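Local structure of peptide ABC transporter, peptide-binding protein (Thermus thermophilus, 2D5W) at residues P89-R97 and G205-F213. The protein binds oligopeptides, a pentapeptide in this crystal, and probably delivers them to an ABC transporter for uptake into the cell. Residues are numbered along the deposited sequence; the frame is centred on the assembly and turned at random.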
ATOM      1  N   PRO A  89      -0.493  30.107  -5.986  1.00 11.37           N
ATOM      2  CA  PRO A  89      -1.431  31.107  -5.471  1.00 12.18           C
ATOM      3  C   PRO A  89      -2.893  30.717  -5.661  1.00 12.02           C
ATOM      4  O   PRO A  89      -3.770  31.205  -4.949  1.00 13.51           O
ATOM      5  CB  PRO A  89      -1.062  32.360  -6.261  1.00 12.86           C
ATOM      6  CG  PRO A  89      -0.576  31.805  -7.566  1.00 13.65           C
ATOM      7  CD  PRO A  89       0.283  30.643  -7.117  1.00 12.46           C
ATOM      8  N   ASP A  90      -3.147  29.834  -6.622  1.00 11.42           N
ATOM      9  CA  ASP A  90      -4.505  29.391  -6.917  1.00 12.47           C
ATOM     10  C   ASP A  90      -4.868  28.006  -6.378  1.00 11.67           C
ATOM     11  O   ASP A  90      -5.886  27.434  -6.768  1.00 12.75           O
ATOM     12  CB  ASP A  90      -4.760  29.446  -8.429  1.00 12.67           C
ATOM     13  CG  ASP A  90      -3.657  28.793  -9.235  1.00 13.37           C
ATOM     14  OD1 ASP A  90      -2.832  28.061  -8.649  1.00 13.20           O
ATOM     15  OD2 ASP A  90      -3.619  29.004 -10.467  1.00 15.44           O
ATOM     16  N   ALA A  91      -4.048  27.463  -5.483  1.00 11.16           N
ATOM     17  CA  ALA A  91      -4.346  26.158  -4.894  1.00 10.92           C
ATOM     18  C   ALA A  91      -5.488  26.398  -3.913  1.00 11.17           C
ATOM     19  O   ALA A  91      -5.348  27.182  -2.974  1.00 11.33           O
ATOM     20  CB  ALA A  91      -3.127  25.617  -4.164  1.00 11.45           C
ATOM     21  N   LYS A  92      -6.614  25.725  -4.127  1.00 11.91           N
ATOM     22  CA  LYS A  92      -7.776  25.920  -3.268  1.00 11.36           C
ATOM     23  C   LYS A  92      -8.557  24.662  -2.922  1.00 10.65           C
ATOM     24  O   LYS A  92      -8.620  23.712  -3.704  1.00 11.39           O
ATOM     25  CB  LYS A  92      -8.755  26.906  -3.922  1.00 14.02           C
ATOM     26  CG  LYS A  92      -8.198  28.297  -4.162  1.00 16.67           C
ATOM     27  CD  LYS A  92      -9.269  29.236  -4.703  1.00 20.41           C
ATOM     28  CE  LYS A  92      -8.670  30.580  -5.083  1.00 24.77           C
ATOM     29  NZ  LYS A  92      -7.882  31.170  -3.969  1.00 25.83           N
ATOM     30  N   TRP A  93      -9.160  24.677  -1.739  1.00  9.51           N
ATOM     31  CA  TRP A  93     -10.000  23.577  -1.295  1.00  9.52           C
ATOM     32  C   TRP A  93     -11.320  23.695  -2.060  1.00  9.44           C
ATOM     33  O   TRP A  93     -11.652  24.766  -2.592  1.00 10.20           O
ATOM     34  CB  TRP A  93     -10.257  23.669   0.210  1.00  9.19           C
ATOM     35  CG  TRP A  93      -9.027  23.490   1.057  1.00  9.36           C
ATOM     36  CD1 TRP A  93      -8.333  24.465   1.721  1.00  9.55           C
ATOM     37  CD2 TRP A  93      -8.347  22.259   1.332  1.00  9.40           C
ATOM     38  NE1 TRP A  93      -7.266  23.915   2.392  1.00 10.40           N
ATOM     39  CE2 TRP A  93      -7.249  22.562   2.169  1.00  9.33           C
ATOM     40  CE3 TRP A  93      -8.559  20.925   0.950  1.00  9.52           C
ATOM     41  CZ2 TRP A  93      -6.363  21.581   2.630  1.00  9.65           C
ATOM     42  CZ3 TRP A  93      -7.676  19.948   1.410  1.00  9.55           C
ATOM     43  CH2 TRP A  93      -6.593  20.284   2.242  1.00 10.52           C
ATOM     44  N   SER A  94     -12.079  22.604  -2.101  1.00  9.79           N
ATOM     45  CA  SER A  94     -13.346  22.580  -2.824  1.00  9.74           C
ATOM     46  C   SER A  94     -14.409  23.534  -2.280  1.00 10.24           C
ATOM     47  O   SER A  94     -15.400  23.798  -2.963  1.00 11.60           O
ATOM     48  CB  SER A  94     -13.899  21.152  -2.871  1.00  9.61           C
ATOM     49  OG  SER A  94     -14.056  20.621  -1.571  1.00 10.03           O
ATOM     50  N   ASP A  95     -14.216  24.047  -1.068  1.00 10.15           N
ATOM     51  CA  ASP A  95     -15.173  24.991  -0.497  1.00 10.87           C
ATOM     52  C   ASP A  95     -14.761  26.431  -0.798  1.00 11.34           C
ATOM     53  O   ASP A  95     -15.395  27.379  -0.329  1.00 13.27           O
ATOM     54  CB  ASP A  95     -15.320  24.790   1.019  1.00 11.18           C
ATOM     55  CG  ASP A  95     -14.022  25.008   1.780  1.00 11.26           C
ATOM     56  OD1 ASP A  95     -12.983  25.293   1.146  1.00 11.64           O
ATOM     57  OD2 ASP A  95     -14.050  24.886   3.026  1.00 12.66           O
ATOM     58  N   GLY A  96     -13.698  26.589  -1.583  1.00 11.19           N
ATOM     59  CA  GLY A  96     -13.236  27.916  -1.947  1.00 12.70           C
ATOM     60  C   GLY A  96     -12.125  28.497  -1.091  1.00 12.87           C
ATOM     61  O   GLY A  96     -11.529  29.510  -1.465  1.00 14.27           O
ATOM     62  N   ARG A  97     -11.846  27.884   0.055  1.00 12.46           N
ATOM     63  CA  ARG A  97     -10.793  28.378   0.937  1.00 13.14           C
ATOM     64  C   ARG A  97      -9.414  28.086   0.349  1.00 12.74           C
ATOM     65  O   ARG A  97      -9.215  27.078  -0.331  1.00 12.85           O
ATOM     66  CB  ARG A  97     -10.919  27.738   2.325  1.00 15.24           C
ATOM     67  CG  ARG A  97     -12.259  28.001   3.002  1.00 18.14           C
ATOM     68  CD  ARG A  97     -12.473  29.487   3.264  1.00 21.24           C
ATOM     69  NE  ARG A  97     -11.640  29.976   4.360  1.00 25.81           N
ATOM     70  CZ  ARG A  97     -11.815  29.642   5.636  1.00 27.86           C
ATOM     71  NH1 ARG A  97     -11.012  30.131   6.571  1.00 29.78           N
ATOM     72  NH2 ARG A  97     -12.801  28.823   5.980  1.00 29.60           N
ATOM     73  N   GLY A 205     -21.023  16.219   4.361  1.00 10.48           N
ATOM     74  CA  GLY A 205     -20.060  17.287   4.133  1.00 10.89           C
ATOM     75  C   GLY A 205     -18.945  17.485   5.142  1.00 10.46           C
ATOM     76  O   GLY A 205     -18.434  18.597   5.288  1.00 11.23           O
ATOM     77  N   ALA A 206     -18.529  16.416   5.810  1.00 10.08           N
ATOM     78  CA  ALA A 206     -17.481  16.515   6.823  1.00  9.90           C
ATOM     79  C   ALA A 206     -16.118  16.960   6.304  1.00 10.14           C
ATOM     80  O   ALA A 206     -15.338  17.553   7.047  1.00 10.36           O
ATOM     81  CB  ALA A 206     -17.336  15.182   7.550  1.00 12.46           C
ATOM     82  N   MET A 207     -15.816  16.671   5.042  1.00  9.48           N
ATOM     83  CA  MET A 207     -14.521  17.039   4.482  1.00  9.19           C
ATOM     84  C   MET A 207     -14.600  17.948   3.264  1.00  8.92           C
ATOM     85  O   MET A 207     -15.671  18.150   2.685  1.00  9.34           O
ATOM     86  CB  MET A 207     -13.744  15.774   4.093  1.00 10.10           C
ATOM     87  CG  MET A 207     -13.101  15.033   5.256  1.00  9.44           C
ATOM     88  SD  MET A 207     -11.781  15.995   6.046  1.00 10.85           S
ATOM     89  CE  MET A 207     -10.433  15.761   4.860  1.00 11.90           C
ATOM     90  N   VAL A 208     -13.447  18.514   2.910  1.00  8.73           N
ATOM     91  CA  VAL A 208     -13.308  19.332   1.713  1.00  9.09           C
ATOM     92  C   VAL A 208     -12.180  18.674   0.926  1.00  8.52           C
ATOM     93  O   VAL A 208     -11.395  17.900   1.491  1.00  9.81           O
ATOM     94  CB  VAL A 208     -13.005  20.816   2.007  1.00  9.40           C
ATOM     95  CG1 VAL A 208     -14.218  21.453   2.687  1.00 10.41           C
ATOM     96  CG2 VAL A 208     -11.758  20.952   2.851  1.00 11.53           C
ATOM     97  N   TYR A 209     -12.090  19.001  -0.358  1.00  9.14           N
ATOM     98  CA  TYR A 209     -11.163  18.344  -1.265  1.00  8.80           C
ATOM     99  C   TYR A 209     -10.244  19.269  -2.045  1.00  8.40           C
ATOM    100  O   TYR A 209     -10.642  20.358  -2.437  1.00  9.33           O
ATOM    101  CB  TYR A 209     -12.020  17.489  -2.201  1.00  8.87           C
ATOM    102  CG  TYR A 209     -12.959  16.601  -1.406  1.00  8.12           C
ATOM    103  CD1 TYR A 209     -12.513  15.389  -0.887  1.00  8.10           C
ATOM    104  CD2 TYR A 209     -14.248  17.026  -1.059  1.00  8.39           C
ATOM    105  CE1 TYR A 209     -13.303  14.625  -0.045  1.00  9.03           C
ATOM    106  CE2 TYR A 209     -15.053  16.263  -0.205  1.00  8.75           C
ATOM    107  CZ  TYR A 209     -14.565  15.061   0.298  1.00  7.93           C
ATOM    108  OH  TYR A 209     -15.317  14.292   1.158  1.00  9.11           O
ATOM    109  N   SER A 210      -9.017  18.816  -2.286  1.00  8.67           N
ATOM    110  CA  SER A 210      -8.023  19.620  -2.995  1.00  8.83           C
ATOM    111  C   SER A 210      -7.687  19.116  -4.393  1.00  8.63           C
ATOM    112  O   SER A 210      -6.924  19.758  -5.113  1.00  9.91           O
ATOM    113  CB  SER A 210      -6.734  19.650  -2.187  1.00  9.11           C
ATOM    114  OG  SER A 210      -6.237  18.328  -2.051  1.00 10.03           O
ATOM    115  N   GLY A 211      -8.236  17.963  -4.763  1.00  8.78           N
ATOM    116  CA  GLY A 211      -7.947  17.389  -6.064  1.00  9.41           C
ATOM    117  C   GLY A 211      -8.848  17.862  -7.185  1.00  9.37           C
ATOM    118  O   GLY A 211      -9.687  18.735  -6.987  1.00  9.37           O
ATOM    119  N   PRO A 212      -8.691  17.296  -8.389  1.00 10.03           N
ATOM    120  CA  PRO A 212      -9.518  17.690  -9.531  1.00  9.96           C
ATOM    121  C   PRO A 212     -10.996  17.339  -9.367  1.00  8.97           C
ATOM    122  O   PRO A 212     -11.838  17.841 -10.108  1.00 10.18           O
ATOM    123  CB  PRO A 212      -8.853  16.969 -10.708  1.00 11.81           C
ATOM    124  CG  PRO A 212      -8.203  15.788 -10.072  1.00 12.22           C
ATOM    125  CD  PRO A 212      -7.640  16.349  -8.796  1.00 11.17           C
ATOM    126  N   PHE A 213     -11.300  16.482  -8.392  1.00  9.19           N
ATOM    127  CA  PHE A 213     -12.677  16.080  -8.109  1.00  8.66           C
ATOM    128  C   PHE A 213     -12.968  16.206  -6.620  1.00  8.21           C
ATOM    129  O   PHE A 213     -12.051  16.241  -5.791  1.00  8.93           O
ATOM    130  CB  PHE A 213     -12.918  14.634  -8.570  1.00  9.18           C
ATOM    131  CG  PHE A 213     -12.781  14.451 -10.056  1.00  7.80           C
ATOM    132  CD1 PHE A 213     -13.867  14.666 -10.910  1.00  8.71           C
ATOM    133  CD2 PHE A 213     -11.543  14.157 -10.613  1.00  8.26           C
ATOM    134  CE1 PHE A 213     -13.709  14.598 -12.300  1.00  9.03           C
ATOM    135  CE2 PHE A 213     -11.380  14.087 -11.999  1.00  8.24           C
ATOM    136  CZ  PHE A 213     -12.463  14.311 -12.841  1.00  9.01           C
TER
HETATM  137  O   HOH W   1      -6.694  22.696  -5.445  1.00 12.09           O
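Ser94 grips both backbone polar atoms of Tyr209, using its hydroxyl for one and its own amide for the other: Tyr209 N donates to Ser94 OG at 2.8 Å, nearly straight at 163°, while Ser94 N reaches Tyr209 O at 2.7 Å in a bent, weak bond. With OG set between the backbone N and carbonyl carbon of Ser94 (chi1 57°), the hydroxyl faces that amide and also lies at the edge of the Tyr209 ring. A water bridges the same two chains further along, donating to Lys92 O and Ser210 O. Next to this pair, Val208 splits its methyls: CG2 meets Trp93 CE3 at 3.7 Å, the two side chains roughly perpendicular, and CG1 lies 3.5 Å from Asp95 OD2, an oxygen hydrogen-bonded to His160. CZ3, on the six-membered ring of the indole, touches Ser210 CB, whose hydroxyl bonds to Tyr156 and Ala42 N; Trp93 NE1 is held by Asp103. A leucine in place of Trp93 would probably open a gap beside Val208 and Ser210 and leave Asp103 without its indole partner. Asp95 OD1 takes the amide of Arg97 from above the carboxylate plane, closing an Asx turn that overlaps the type I turn Trp93-Gly96. The arrangement is a beta turn docked by its second residue onto an extended loop, joining the segment after strand 78-86 to the lead-in of edge strand 213-219 in this family 5 solute-binding protein.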